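Local coordinates for anopheles Plasmodium-responsive Leucine-rich repeat protein 1B (Anopheles gambiae, PDB 4XGO) that probably acts in the mosquito response to Plasmodium, as a leucine-rich repeat protein that probably works together with LRIM1, at residues A[32-37]-A[56-61]; A[98-103]-A[124-129]; A[203-208]-A[225-230]; A[324-329]-A[338-343]. All coordinates share one frame; numbering follows the deposited sequence. Where two conformers were deposited one is given.

Interaction 1: residues A[32-37]-A[56-61]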
loop_
_atom_site.group_PDB
_atom_site.type_symbol
_atom_site.label_atom_id
_atom_site.label_comp_id
_atom_site.label_asym_id
_atom_site.label_seq_id
_atom_site.Cartn_x
_atom_site.Cartn_y
_atom_site.Cartn_z
ATOM N N GLY A 32 -11.271 10.626 -2.989
ATOM C CA GLY A 32 -10.253 10.659 -4.029
ATOM C C GLY A 32 -10.110 12.003 -4.735
ATOM O O GLY A 32 -9.706 12.043 -5.897
ATOM N N LEU A 33 -10.436 13.099 -4.036
ATOM C CA LEU A 33 -10.381 14.444 -4.657
ATOM C C LEU A 33 -9.172 15.278 -4.213
ATOM O O LEU A 33 -9.135 16.483 -4.473
ATOM C CB LEU A 33 -11.684 15.203 -4.428
ATOM C CG LEU A 33 -12.956 14.551 -4.965
ATOM C CD1 LEU A 33 -14.199 15.362 -4.638
ATOM C CD2 LEU A 33 -12.866 14.293 -6.480
ATOM N N GLN A 34 -8.171 14.621 -3.640
ATOM C CA GLN A 34 -6.938 15.261 -3.124
ATOM C C GLN A 34 -7.266 16.406 -2.162
ATOM O O GLN A 34 -6.623 17.453 -2.193
ATOM C CB GLN A 34 -6.029 15.778 -4.264
ATOM C CG GLN A 34 -5.628 14.755 -5.327
ATOM C CD GLN A 34 -4.695 13.659 -4.835
ATOM O OE1 GLN A 34 -4.750 12.518 -5.332
ATOM N NE2 GLN A 34 -3.826 13.985 -3.867
ATOM N N ILE A 35 -8.272 16.204 -1.320
ATOM C CA ILE A 35 -8.653 17.197 -0.321
ATOM C C ILE A 35 -7.619 17.217 0.775
ATOM O O ILE A 35 -7.285 16.176 1.351
ATOM C CB ILE A 35 -10.038 16.918 0.283
ATOM C CG1 ILE A 35 -11.100 17.050 -0.813
ATOM C CG2 ILE A 35 -10.345 17.867 1.446
ATOM C CD1 ILE A 35 -12.465 16.560 -0.410
ATOM N N GLU A 36 -7.087 18.402 1.052
ATOM C CA GLU A 36 -6.105 18.551 2.119
ATOM C C GLU A 36 -6.696 19.342 3.284
ATOM O O GLU A 36 -6.896 18.795 4.342
ATOM C CB GLU A 36 -4.816 19.181 1.609
ATOM C CG GLU A 36 -3.671 19.082 2.607
ATOM C CD GLU A 36 -2.418 19.809 2.153
ATOM O OE1 GLU A 36 -2.398 20.378 1.033
ATOM O OE2 GLU A 36 -1.446 19.824 2.938
ATOM N N GLU A 37 -7.007 20.612 3.104
ATOM C CA GLU A 37 -7.603 21.376 4.200
ATOM C C GLU A 37 -9.126 21.344 4.084
ATOM O O GLU A 37 -9.670 21.332 2.984
ATOM C CB GLU A 37 -7.076 22.816 4.229
ATOM C CG GLU A 37 -7.678 23.654 5.348
ATOM C CD GLU A 37 -7.030 25.019 5.505
ATOM O OE1 GLU A 37 -6.551 25.588 4.493
ATOM O OE2 GLU A 37 -7.008 25.531 6.652
ATOM N N PHE A 56 -9.542 8.310 0.781
ATOM C CA PHE A 56 -8.477 8.464 -0.207
ATOM C C PHE A 56 -8.213 9.925 -0.551
ATOM O O PHE A 56 -8.096 10.294 -1.724
ATOM C CB PHE A 56 -8.778 7.666 -1.486
ATOM C CG PHE A 56 -9.057 6.210 -1.242
ATOM C CD1 PHE A 56 -8.025 5.329 -1.046
ATOM C CD2 PHE A 56 -10.354 5.725 -1.279
ATOM C CE1 PHE A 56 -8.276 3.976 -0.866
ATOM C CE2 PHE A 56 -10.616 4.381 -1.085
ATOM C CZ PHE A 56 -9.581 3.512 -0.870
ATOM N N ASN A 57 -8.123 10.750 0.480
ATOM C CA ASN A 57 -7.718 12.132 0.309
ATOM C C ASN A 57 -6.400 12.330 1.045
ATOM O O ASN A 57 -5.679 11.363 1.319
ATOM C CB ASN A 57 -8.840 13.055 0.807
ATOM C CG ASN A 57 -9.993 13.157 -0.178
ATOM O OD1 ASN A 57 -9.834 13.666 -1.302
ATOM N ND2 ASN A 57 -11.154 12.691 0.233
ATOM N N VAL A 58 -6.059 13.570 1.375
ATOM C CA VAL A 58 -4.819 13.823 2.108
ATOM C C VAL A 58 -5.108 14.720 3.309
ATOM O O VAL A 58 -4.345 15.634 3.621
ATOM C CB VAL A 58 -3.710 14.403 1.190
ATOM C CG1 VAL A 58 -3.151 13.302 0.292
ATOM C CG2 VAL A 58 -4.228 15.554 0.356
ATOM N N ILE A 59 -6.199 14.415 4.000
ATOM C CA ILE A 59 -6.686 15.242 5.084
ATOM C C ILE A 59 -5.786 15.037 6.303
ATOM O O ILE A 59 -5.568 13.909 6.746
ATOM C CB ILE A 59 -8.153 14.923 5.433
ATOM C CG1 ILE A 59 -9.083 15.240 4.247
ATOM C CG2 ILE A 59 -8.588 15.696 6.672
ATOM C CD1 ILE A 59 -10.413 14.508 4.302
ATOM N N ARG A 60 -5.256 16.142 6.829
ATOM C CA ARG A 60 -4.319 16.099 7.963
ATOM C C ARG A 60 -4.990 16.398 9.302
ATOM O O ARG A 60 -4.605 15.829 10.331
ATOM C CB ARG A 60 -3.168 17.072 7.701
ATOM C CG ARG A 60 -2.101 17.107 8.770
ATOM C CD ARG A 60 -1.235 15.865 8.802
ATOM N NE ARG A 60 -0.381 15.898 9.991
ATOM C CZ ARG A 60 -0.740 15.468 11.199
ATOM N NH1 ARG A 60 -1.945 14.940 11.412
ATOM N NH2 ARG A 60 0.125 15.568 12.207
ATOM N N TYR A 61 -5.973 17.298 9.287
ATOM C CA TYR A 61 -6.732 17.690 10.482
ATOM C C TYR A 61 -8.199 17.849 10.160
ATOM O O TYR A 61 -8.557 18.229 9.041
ATOM C CB TYR A 61 -6.264 19.057 11.014
ATOM C CG TYR A 61 -4.793 19.167 11.212
ATOM C CD1 TYR A 61 -4.175 18.563 12.302
ATOM C CD2 TYR A 61 -4.008 19.877 10.311
ATOM C CE1 TYR A 61 -2.801 18.660 12.484
ATOM C CE2 TYR A 61 -2.640 19.981 10.485
ATOM C CZ TYR A 61 -2.045 19.377 11.567
ATOM O OH TYR A 61 -0.682 19.484 11.728
HETATM O O HOH W 1 -7.024 11.964 -3.412
HETATM O O HOH W 2 -5.910 18.972 6.752
#
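The side-chain oxygen of Asn57 takes two backbone N-H groups from the 32-37 turn, binding one leucine-rich repeat to the preceding one in the manner of the asparagine column of such solenoids. Leu33 N reaches Asn57 OD1 at 2.9 Å by a bent bond (131° at the hydrogen). Ile35 N comes to the same Asn57 OD1 at 3.0 Å from the other face of the amide, on a nearly straight N-H but well above the carbonyl plane. The first torsion of Asn57 sets CG beside its own backbone N (chi1 -77°), which brings OD1 within reach of the N-H groups of Leu33 and Ile35, and its ND2 is held by the carbonyls of Leu30 and Met54. The chains then run side by side: Val58 N gives a bond of 2.9 Å to Ile35 O, and Ile35 CG2 lies beside Ile59 CG1, the two side chains pointing the same way. At the surface Val58 CG2 packs on Glu36 CB. A water accepts from Gln34 N and donates to Phe56 O; a second water joins Arg60 N to Glu36 O. Further out, Asn81 OD1 accepts from Ile59 N. The Phe56 ring stacks on Phe56 of the second subunit, and Glu36 OE1 is hydrogen-bonded to the hydroxyl of Ser7 of that subunit. Beside Asn57, Gly32 CA directs a C-H at Phe56 O over 3.2 Å.

Interaction 2: residues A[98-103]-A[124-129]. Unlike the reference sequence in segment 98-103: Met100 (reference Leu). With NAG (2-acetamido-2-deoxy-beta-D-glucopyranose), chain C.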
loop_
_atom_site.group_PDB
_atom_site.type_symbol
_atom_site.label_atom_id
_atom_site.label_comp_id
_atom_site.label_asym_id
_atom_site.label_seq_id
_atom_site.Cartn_x
_atom_site.Cartn_y
_atom_site.Cartn_z
ATOM N N THR A 98 -24.054 5.764 12.713
ATOM C CA THR A 98 -24.100 4.306 12.884
ATOM C C THR A 98 -22.854 3.581 12.384
ATOM O O THR A 98 -22.586 2.469 12.844
ATOM C CB THR A 98 -25.335 3.676 12.222
ATOM O OG1 THR A 98 -25.219 3.729 10.783
ATOM C CG2 THR A 98 -26.585 4.410 12.684
ATOM N N MET A 99 -22.142 4.191 11.436
ATOM C CA MET A 99 -20.916 3.624 10.873
ATOM C C MET A 99 -19.880 4.712 10.721
ATOM O O MET A 99 -20.144 5.774 10.139
ATOM C CB MET A 99 -21.157 2.991 9.501
ATOM C CG MET A 99 -19.856 2.636 8.775
ATOM S SD MET A 99 -20.162 1.668 7.304
ATOM C CE MET A 99 -20.696 0.109 7.996
ATOM N N MET A 100 -18.690 4.443 11.236
ATOM C CA MET A 100 -17.594 5.376 11.128
ATOM C C MET A 100 -16.359 4.586 10.750
ATOM O O MET A 100 -15.963 3.667 11.484
ATOM C CB MET A 100 -17.406 6.127 12.451
ATOM C CG MET A 100 -16.730 7.480 12.310
ATOM S SD MET A 100 -14.977 7.366 11.943
ATOM C CE MET A 100 -14.278 6.892 13.516
ATOM N N SER A 101 -15.776 4.918 9.607
ATOM C CA SER A 101 -14.593 4.246 9.157
ATOM C C SER A 101 -13.447 5.229 9.033
ATOM O O SER A 101 -13.562 6.257 8.365
ATOM C CB SER A 101 -14.884 3.549 7.825
ATOM O OG SER A 101 -13.917 2.590 7.544
ATOM N N MET A 102 -12.324 4.882 9.651
ATOM C CA MET A 102 -11.118 5.689 9.588
ATOM C C MET A 102 -9.868 4.789 9.557
ATOM O O MET A 102 -8.850 5.063 10.192
ATOM C CB MET A 102 -11.132 6.602 10.805
ATOM C CG MET A 102 -10.392 7.885 10.618
ATOM S SD MET A 102 -10.808 8.959 12.025
ATOM C CE MET A 102 -12.191 9.919 11.450
ATOM N N SER A 103 -9.952 3.723 8.783
ATOM C CA SER A 103 -8.806 2.855 8.612
ATOM C C SER A 103 -7.707 3.593 7.857
ATOM O O SER A 103 -7.961 4.561 7.147
ATOM C CB SER A 103 -9.175 1.557 7.893
ATOM O OG SER A 103 -9.404 1.783 6.507
ATOM N N LEU A 124 -17.561 0.174 13.543
ATOM C CA LEU A 124 -16.414 1.022 13.757
ATOM C C LEU A 124 -15.176 0.349 13.155
ATOM O O LEU A 124 -14.823 -0.786 13.529
ATOM C CB LEU A 124 -16.227 1.268 15.246
ATOM C CG LEU A 124 -15.040 2.120 15.668
ATOM C CD1 LEU A 124 -15.055 3.494 15.018
ATOM C CD2 LEU A 124 -15.014 2.244 17.184
ATOM N N GLN A 125 -14.545 1.060 12.229
ATOM C CA GLN A 125 -13.386 0.552 11.501
ATOM C C GLN A 125 -12.219 1.487 11.742
ATOM O O GLN A 125 -12.255 2.651 11.313
ATOM C CB GLN A 125 -13.693 0.504 10.011
ATOM C CG GLN A 125 -14.860 -0.392 9.650
ATOM C CD GLN A 125 -14.568 -1.833 9.937
ATOM O OE1 GLN A 125 -13.547 -2.370 9.488
ATOM N NE2 GLN A 125 -15.460 -2.485 10.696
ATOM N N LEU A 126 -11.209 0.988 12.458
ATOM C CA LEU A 126 -10.028 1.745 12.828
ATOM C C LEU A 126 -8.746 0.980 12.516
ATOM O O LEU A 126 -7.679 1.286 13.091
ATOM C CB LEU A 126 -10.071 2.066 14.323
ATOM C CG LEU A 126 -11.173 3.045 14.755
ATOM C CD1 LEU A 126 -11.260 3.159 16.261
ATOM C CD2 LEU A 126 -10.955 4.401 14.121
ATOM N N SER A 127 -8.827 0.012 11.603
ATOM C CA SER A 127 -7.662 -0.798 11.296
ATOM C C SER A 127 -6.548 0.049 10.667
ATOM O O SER A 127 -6.801 1.060 10.039
ATOM C CB SER A 127 -8.035 -1.956 10.374
ATOM O OG SER A 127 -8.349 -1.469 9.087
ATOM N N SER A 128 -5.303 -0.379 10.882
ATOM C CA SER A 128 -4.146 0.197 10.199
ATOM C C SER A 128 -3.952 1.672 10.541
ATOM O O SER A 128 -3.810 2.520 9.667
ATOM C CB SER A 128 -4.202 -0.029 8.682
ATOM O OG SER A 128 -4.215 -1.413 8.361
ATOM N N ASN A 129 -3.958 1.956 11.828
ATOM C CA ASN A 129 -3.490 3.224 12.355
ATOM C C ASN A 129 -2.260 2.954 13.246
ATOM O O ASN A 129 -1.526 1.993 12.992
ATOM C CB ASN A 129 -4.630 3.885 13.107
ATOM C CG ASN A 129 -5.625 4.540 12.172
ATOM O OD1 ASN A 129 -5.373 5.623 11.669
ATOM N ND2 ASN A 129 -6.760 3.914 11.982
HETATM C C1 NAG C . -10.242 -5.889 9.528
HETATM C C2 NAG C . -10.857 -6.961 8.630
HETATM C C3 NAG C . -9.766 -7.627 7.786
HETATM C C4 NAG C . -8.976 -6.591 7.002
HETATM C C5 NAG C . -8.547 -5.459 7.941
HETATM C C6 NAG C . -7.919 -4.325 7.125
HETATM C C7 NAG C . -12.568 -8.612 9.159
HETATM C C8 NAG C . -13.026 -9.724 10.047
HETATM N N2 NAG C . -11.420 -8.010 9.434
HETATM O O3 NAG C . -10.315 -8.615 6.929
HETATM O O4 NAG C . -7.757 -7.170 6.520
HETATM O O5 NAG C . -9.639 -4.938 8.683
HETATM O O6 NAG C . -6.535 -4.403 7.408
HETATM O O7 NAG C . -13.260 -8.281 8.207
#
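Two neighbouring parallel strands, 99-101 and 123-125, meet here, and Met100 and Leu124 pair side by side across them. Gln125 N donates to Met100 O at 3.1 Å, in the carbonyl plane, and Met102 N returns a nearly straight bond of 2.8 Å to Gln125 O. On the inward face, Met100 folds back at its second and third torsions (chi2 -73°), which brings its methyl CE to 3.8 Å from Leu124 CD1 and also against Leu126 CD2, the Met100 and Leu126 side chains crossing at a slant. Leu126 CD2 also touches Met102 CB, so this one methyl meets two methionines. This is the leucine-rich repeat pattern, with apolar side chains filling the solenoid interior and the sheet residues Ser101 and Gln125 on the other face. There Ser101 OG lies by Gln125 CB and is hydrogen-bonded to Asp79, which also holds Ser103 OG. Past the strands, the Asn129 amide spans both repeats: its ND2 donates to Met102 O at 3.0 Å and to Leu126 O of its own repeat, both acceptors lying in the amide plane. Asn129 OD1 accepts from Leu107 N, which fixes the rotation of the amide. Ser103 CB rests against Ser127 O, and in one of its two conformers Ser127 OG comes near C6 of the N-acetylglucosamine of an attached glycan.

Interaction 3: residues A[203-208]-A[225-230]. Unlike the reference sequence in segment 203-208: Val205 (reference Thr). Unlike the reference sequence in segment 225-230: Met225 (reference Ile).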
loop_
_atom_site.group_PDB
_atom_site.type_symbol
_atom_site.label_atom_id
_atom_site.label_comp_id
_atom_site.label_asym_id
_atom_site.label_seq_id
_atom_site.Cartn_x
_atom_site.Cartn_y
_atom_site.Cartn_z
ATOM N N GLY A 203 -20.753 -17.212 23.985
ATOM C CA GLY A 203 -21.416 -17.316 22.693
ATOM C C GLY A 203 -20.466 -17.523 21.520
ATOM O O GLY A 203 -20.895 -17.601 20.368
ATOM N N LEU A 204 -19.172 -17.593 21.805
ATOM C CA LEU A 204 -18.160 -17.640 20.763
ATOM C C LEU A 204 -18.324 -18.856 19.875
ATOM O O LEU A 204 -18.544 -19.976 20.365
ATOM C CB LEU A 204 -16.764 -17.631 21.374
ATOM C CG LEU A 204 -16.233 -16.280 21.842
ATOM C CD1 LEU A 204 -14.948 -16.519 22.620
ATOM C CD2 LEU A 204 -15.973 -15.388 20.626
ATOM N N VAL A 205 -18.248 -18.605 18.571
ATOM C CA VAL A 205 -18.304 -19.629 17.538
ATOM C C VAL A 205 -16.938 -19.836 16.880
ATOM O O VAL A 205 -16.526 -20.976 16.629
ATOM C CB VAL A 205 -19.370 -19.263 16.479
ATOM C CG1 VAL A 205 -19.380 -20.278 15.340
ATOM C CG2 VAL A 205 -20.737 -19.191 17.144
ATOM N N ASP A 206 -16.241 -18.733 16.597
ATOM C CA ASP A 206 -14.933 -18.782 15.941
ATOM C C ASP A 206 -13.959 -17.914 16.730
ATOM O O ASP A 206 -14.190 -16.717 16.943
ATOM C CB ASP A 206 -15.019 -18.295 14.493
ATOM C CG ASP A 206 -16.077 -19.028 13.685
ATOM O OD1 ASP A 206 -16.005 -20.268 13.567
ATOM O OD2 ASP A 206 -16.998 -18.354 13.170
ATOM N N VAL A 207 -12.879 -18.524 17.186
ATOM C CA VAL A 207 -11.847 -17.793 17.920
ATOM C C VAL A 207 -10.483 -18.104 17.334
ATOM O O VAL A 207 -10.098 -19.272 17.209
ATOM C CB VAL A 207 -11.906 -18.033 19.459
ATOM C CG1 VAL A 207 -11.756 -19.486 19.816
ATOM C CG2 VAL A 207 -10.844 -17.213 20.165
ATOM N N ASP A 208 -9.769 -17.051 16.933
ATOM C CA ASP A 208 -8.416 -17.188 16.407
ATOM C C ASP A 208 -7.401 -16.566 17.387
ATOM O O ASP A 208 -7.391 -15.346 17.616
ATOM C CB ASP A 208 -8.318 -16.572 15.010
ATOM C CG ASP A 208 -7.040 -16.942 14.277
ATOM O OD1 ASP A 208 -6.056 -17.390 14.887
ATOM O OD2 ASP A 208 -7.015 -16.773 13.041
ATOM N N MET A 225 -18.661 -22.613 26.994
ATOM C CA MET A 225 -18.844 -22.474 25.555
ATOM C C MET A 225 -20.046 -23.285 25.113
ATOM O O MET A 225 -20.055 -24.508 25.202
ATOM C CB MET A 225 -17.623 -22.959 24.787
ATOM C CG MET A 225 -16.336 -22.230 25.093
ATOM S SD MET A 225 -16.204 -20.673 24.195
ATOM C CE MET A 225 -14.706 -19.998 24.899
ATOM N N GLN A 226 -21.047 -22.591 24.601
ATOM C CA GLN A 226 -22.285 -23.224 24.183
ATOM C C GLN A 226 -22.253 -23.631 22.702
ATOM O O GLN A 226 -22.900 -24.601 22.308
ATOM C CB GLN A 226 -23.443 -22.265 24.470
ATOM C CG GLN A 226 -23.303 -21.605 25.838
ATOM C CD GLN A 226 -24.615 -21.116 26.397
ATOM O OE1 GLN A 226 -25.146 -20.096 25.961
ATOM N NE2 GLN A 226 -25.145 -21.843 27.371
ATOM N N ARG A 227 -21.484 -22.912 21.887
ATOM C CA ARG A 227 -21.550 -23.115 20.445
ATOM C C ARG A 227 -20.233 -22.964 19.683
ATOM O O ARG A 227 -20.250 -22.774 18.466
ATOM C CB ARG A 227 -22.618 -22.190 19.853
ATOM C CG ARG A 227 -22.843 -20.900 20.620
ATOM C CD ARG A 227 -23.824 -20.003 19.884
ATOM N NE ARG A 227 -23.369 -18.617 19.920
ATOM C CZ ARG A 227 -23.552 -17.725 18.946
ATOM N NH1 ARG A 227 -24.210 -18.047 17.822
ATOM N NH2 ARG A 227 -23.062 -16.494 19.097
ATOM N N LEU A 228 -19.107 -23.114 20.374
ATOM C CA LEU A 228 -17.811 -22.970 19.734
ATOM C C LEU A 228 -17.634 -24.003 18.620
ATOM O O LEU A 228 -17.844 -25.203 18.839
ATOM C CB LEU A 228 -16.693 -23.103 20.759
ATOM C CG LEU A 228 -15.277 -22.848 20.244
ATOM C CD1 LEU A 228 -15.048 -21.390 19.866
ATOM C CD2 LEU A 228 -14.260 -23.288 21.275
ATOM N N GLU A 229 -17.283 -23.522 17.430
ATOM C CA GLU A 229 -17.082 -24.377 16.252
ATOM C C GLU A 229 -15.633 -24.435 15.779
ATOM O O GLU A 229 -15.181 -25.476 15.293
ATOM C CB GLU A 229 -17.950 -23.917 15.085
ATOM C CG GLU A 229 -19.438 -24.163 15.292
ATOM C CD GLU A 229 -20.271 -23.715 14.110
ATOM O OE1 GLU A 229 -19.744 -23.707 12.974
ATOM O OE2 GLU A 229 -21.452 -23.358 14.331
ATOM N N ARG A 230 -14.904 -23.330 15.889
ATOM C CA ARG A 230 -13.549 -23.266 15.331
ATOM C C ARG A 230 -12.613 -22.588 16.315
ATOM O O ARG A 230 -12.880 -21.470 16.779
ATOM C CB ARG A 230 -13.550 -22.519 13.991
ATOM C CG ARG A 230 -14.573 -23.063 13.008
ATOM C CD ARG A 230 -14.461 -22.363 11.678
ATOM N NE ARG A 230 -15.359 -22.957 10.697
ATOM C CZ ARG A 230 -16.671 -22.726 10.622
ATOM N NH1 ARG A 230 -17.289 -21.910 11.479
ATOM N NH2 ARG A 230 -17.379 -23.326 9.662
HETATM O O HOH W 3 -19.538 -21.000 22.584
#
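Val205 O accepts two backbone N-H groups from 225-230. Glu229 N comes in the carbonyl plane on a lone pair at 2.8 Å, and Arg230 N arrives nearly head-on at 3.0 Å. Val207 N then donates to Arg230 O at 3.0 Å, starting the parallel pairing of strands 206-208 and 230-232. Leu204 O is served differently: it accepts from a water that also takes the N-H of Arg227, and the CA of Leu228 lies against it. Gly203 O lies 2.7 Å from both Arg227 NE and Arg227 NH2, oblique to the guanidinium; NH2 makes a weak hydrogen bond to Thr183 OG1. Val205 CG2 lies over the centre of one face of that guanidinium, 3.6 Å above its plane. The segments belong to adjacent leucine-rich repeats, joined here where the chain enters the sheet, with Asp206 and Arg230 directed to one face of it and Leu204, Val207, Met225 and Leu228 to the interior. Asp206 and Arg230 lie alongside each other. Arg230 keeps an extended chain from CG to NE (chi2 -176°), and in the modelled conformer of Asp206 the guanidinium presents its edge, through NH1, to Asp206 OD1, making a salt bridge of 3.0 Å on the syn side, with the planes 47° apart. Glu229 OE1 adds charge attraction to the same NH1 from out of the guanidinium plane, so the arginine probably eases the approach of the two acids. Within the core, Leu228 CD1 meets Val207 CG1 at 3.8 Å, and Met225 CE touches Leu204 CD1.

Interaction 4: residues A[324-329]-A[338-343]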
loop_
_atom_site.group_PDB
_atom_site.type_symbol
_atom_site.label_atom_id
_atom_site.label_comp_id
_atom_site.label_asym_id
_atom_site.label_seq_id
_atom_site.Cartn_x
_atom_site.Cartn_y
_atom_site.Cartn_z
ATOM N N ASP A 324 -1.458 -34.598 4.533
ATOM C CA ASP A 324 -0.073 -34.176 4.446
ATOM C C ASP A 324 0.908 -35.315 4.568
ATOM O O ASP A 324 0.537 -36.455 4.865
ATOM C CB ASP A 324 0.231 -33.025 5.417
ATOM C CG ASP A 324 0.329 -33.459 6.871
ATOM O OD1 ASP A 324 -0.110 -34.569 7.254
ATOM O OD2 ASP A 324 0.835 -32.620 7.646
ATOM N N ALA A 325 2.159 -35.000 4.272
ATOM C CA ALA A 325 3.232 -35.988 4.275
ATOM C C ALA A 325 4.552 -35.335 4.579
ATOM O O ALA A 325 4.725 -34.138 4.349
ATOM C CB ALA A 325 3.329 -36.652 2.909
ATOM N N ASP A 326 5.485 -36.150 5.044
ATOM C CA ASP A 326 6.872 -35.747 5.181
ATOM C C ASP A 326 7.566 -36.106 3.866
ATOM O O ASP A 326 7.088 -36.968 3.130
ATOM C CB ASP A 326 7.539 -36.488 6.331
ATOM C CG ASP A 326 7.031 -36.056 7.692
ATOM O OD1 ASP A 326 7.083 -34.830 7.972
ATOM O OD2 ASP A 326 6.590 -36.932 8.474
ATOM N N GLN A 327 8.670 -35.437 3.569
ATOM C CA GLN A 327 9.430 -35.703 2.346
ATOM C C GLN A 327 10.608 -36.609 2.633
ATOM O O GLN A 327 10.778 -37.649 1.986
ATOM C CB GLN A 327 9.908 -34.390 1.712
ATOM C CG GLN A 327 9.123 -33.973 0.485
ATOM C CD GLN A 327 7.657 -33.697 0.758
ATOM O OE1 GLN A 327 7.270 -33.281 1.855
ATOM N NE2 GLN A 327 6.832 -33.904 -0.259
ATOM N N HIS A 328 11.413 -36.213 3.612
ATOM C CA HIS A 328 12.617 -36.942 4.003
ATOM C C HIS A 328 12.591 -37.078 5.517
ATOM O O HIS A 328 12.017 -36.242 6.187
ATOM C CB HIS A 328 13.859 -36.161 3.599
ATOM C CG HIS A 328 13.876 -35.757 2.159
ATOM N ND1 HIS A 328 13.894 -36.675 1.129
ATOM C CD2 HIS A 328 13.882 -34.536 1.576
ATOM C CE1 HIS A 328 13.905 -36.035 -0.027
ATOM N NE2 HIS A 328 13.897 -34.736 0.217
ATOM N N CYS A 329 13.192 -38.136 6.042
ATOM C CA CYS A 329 13.143 -38.408 7.471
ATOM C C CYS A 329 14.522 -38.297 8.049
ATOM O O CYS A 329 15.514 -38.548 7.360
ATOM C CB CYS A 329 12.631 -39.818 7.749
ATOM S SG CYS A 329 10.953 -40.077 7.137
ATOM N N GLY A 338 3.650 -42.173 4.057
ATOM C CA GLY A 338 4.103 -40.830 3.779
ATOM C C GLY A 338 4.538 -39.989 4.972
ATOM O O GLY A 338 4.887 -38.823 4.794
ATOM N N LEU A 339 4.532 -40.571 6.168
ATOM C CA LEU A 339 4.876 -39.831 7.403
ATOM C C LEU A 339 6.023 -40.510 8.145
ATOM O O LEU A 339 6.045 -41.735 8.282
ATOM C CB LEU A 339 3.650 -39.746 8.312
ATOM C CG LEU A 339 2.540 -38.838 7.780
ATOM C CD1 LEU A 339 1.196 -39.251 8.367
ATOM C CD2 LEU A 339 2.830 -37.371 8.068
ATOM N N CYS A 340 6.969 -39.722 8.658
ATOM C CA CYS A 340 8.155 -40.288 9.303
ATOM C C CYS A 340 7.831 -40.884 10.660
ATOM O O CYS A 340 7.093 -40.285 11.447
ATOM C CB CYS A 340 9.230 -39.228 9.517
ATOM S SG CYS A 340 9.831 -38.565 7.964
ATOM N N CYS A 341 8.399 -42.045 10.951
ATOM C CA CYS A 341 8.265 -42.612 12.272
ATOM C C CYS A 341 9.425 -43.532 12.589
ATOM O O CYS A 341 10.087 -44.061 11.689
ATOM C CB CYS A 341 6.927 -43.355 12.418
ATOM S SG CYS A 341 6.813 -44.879 11.425
ATOM N N LYS A 342 9.650 -43.723 13.883
ATOM C CA LYS A 342 10.730 -44.574 14.380
ATOM C C LYS A 342 10.136 -45.797 15.040
ATOM O O LYS A 342 9.186 -45.692 15.812
ATOM C CB LYS A 342 11.565 -43.786 15.381
ATOM C CG LYS A 342 12.756 -44.527 15.976
ATOM C CD LYS A 342 13.467 -43.625 16.959
ATOM C CE LYS A 342 14.709 -44.281 17.538
ATOM N NZ LYS A 342 15.113 -43.547 18.775
ATOM N N GLU A 343 10.706 -46.965 14.732
ATOM C CA GLU A 343 10.225 -48.224 15.283
ATOM C C GLU A 343 10.754 -48.371 16.707
ATOM O O GLU A 343 11.824 -47.870 17.027
ATOM C CB GLU A 343 10.703 -49.400 14.419
ATOM C CG GLU A 343 10.239 -49.349 12.965
ATOM C CD GLU A 343 8.791 -49.764 12.778
ATOM O OE1 GLU A 343 8.106 -50.063 13.775
ATOM O OE2 GLU A 343 8.327 -49.794 11.617
#
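The backbones of 324-329 and 338-343 are tied where Asp326 N donates to Gly338 O at 2.8 Å, nearly in line with the carbonyl, and Gly338 turns there with a positive phi of 81°. Asp326 then reaches across with its carboxylate: OD2 receives the N-H of Cys340 at 2.8 Å, almost straight (177°), on its anti side. Its other oxygen, OD1, is hydrogen-bonded to His302 N, just past strand 297-299, the last of the parallel strands. Beyond it, Cys329 SG and Cys340 SG form a disulfide of 2.1 Å with a torsion of -90°, and Asp326 CB packs against the Cys340 sulfur at 3.5 Å. Leu339 CD2 lies against Asp326 OD2 and Asp324 O while the leucine packs on Leu310 and Phe314 of helix 307-316. The neighbouring Cys341 is bonded to Cys307, and the two disulfides are consistent with a cysteine-rich C-terminal cap of the kind that closes many leucine-rich repeat solenoids. A covalent bond beside a carboxylate that accepts through both oxygens implies that the loop is fixed both chemically and by hydrogen bonds, and the amide donors on Asp326 would probably favour its ionised form.

Following the chain from the N terminus, the four contacts come in series, none nested in or crossing another. Interaction 1 closes the loop of one repeat near the N-terminal end, where the second subunit also packs. Interaction 2 does the same about 17 Å away between centres, joining strands 99-101 and 123-125. Interaction 3, about 25 Å from interaction 2 between centres, links the entrances of strands 206-208 and 230-232, which belong to the same run of parallel strands. Interaction 4 closes a short loop after helix 307-316, at the C-terminal cap, about 57 Å from interaction 1 between centres and on the opposite side of the chain's centre.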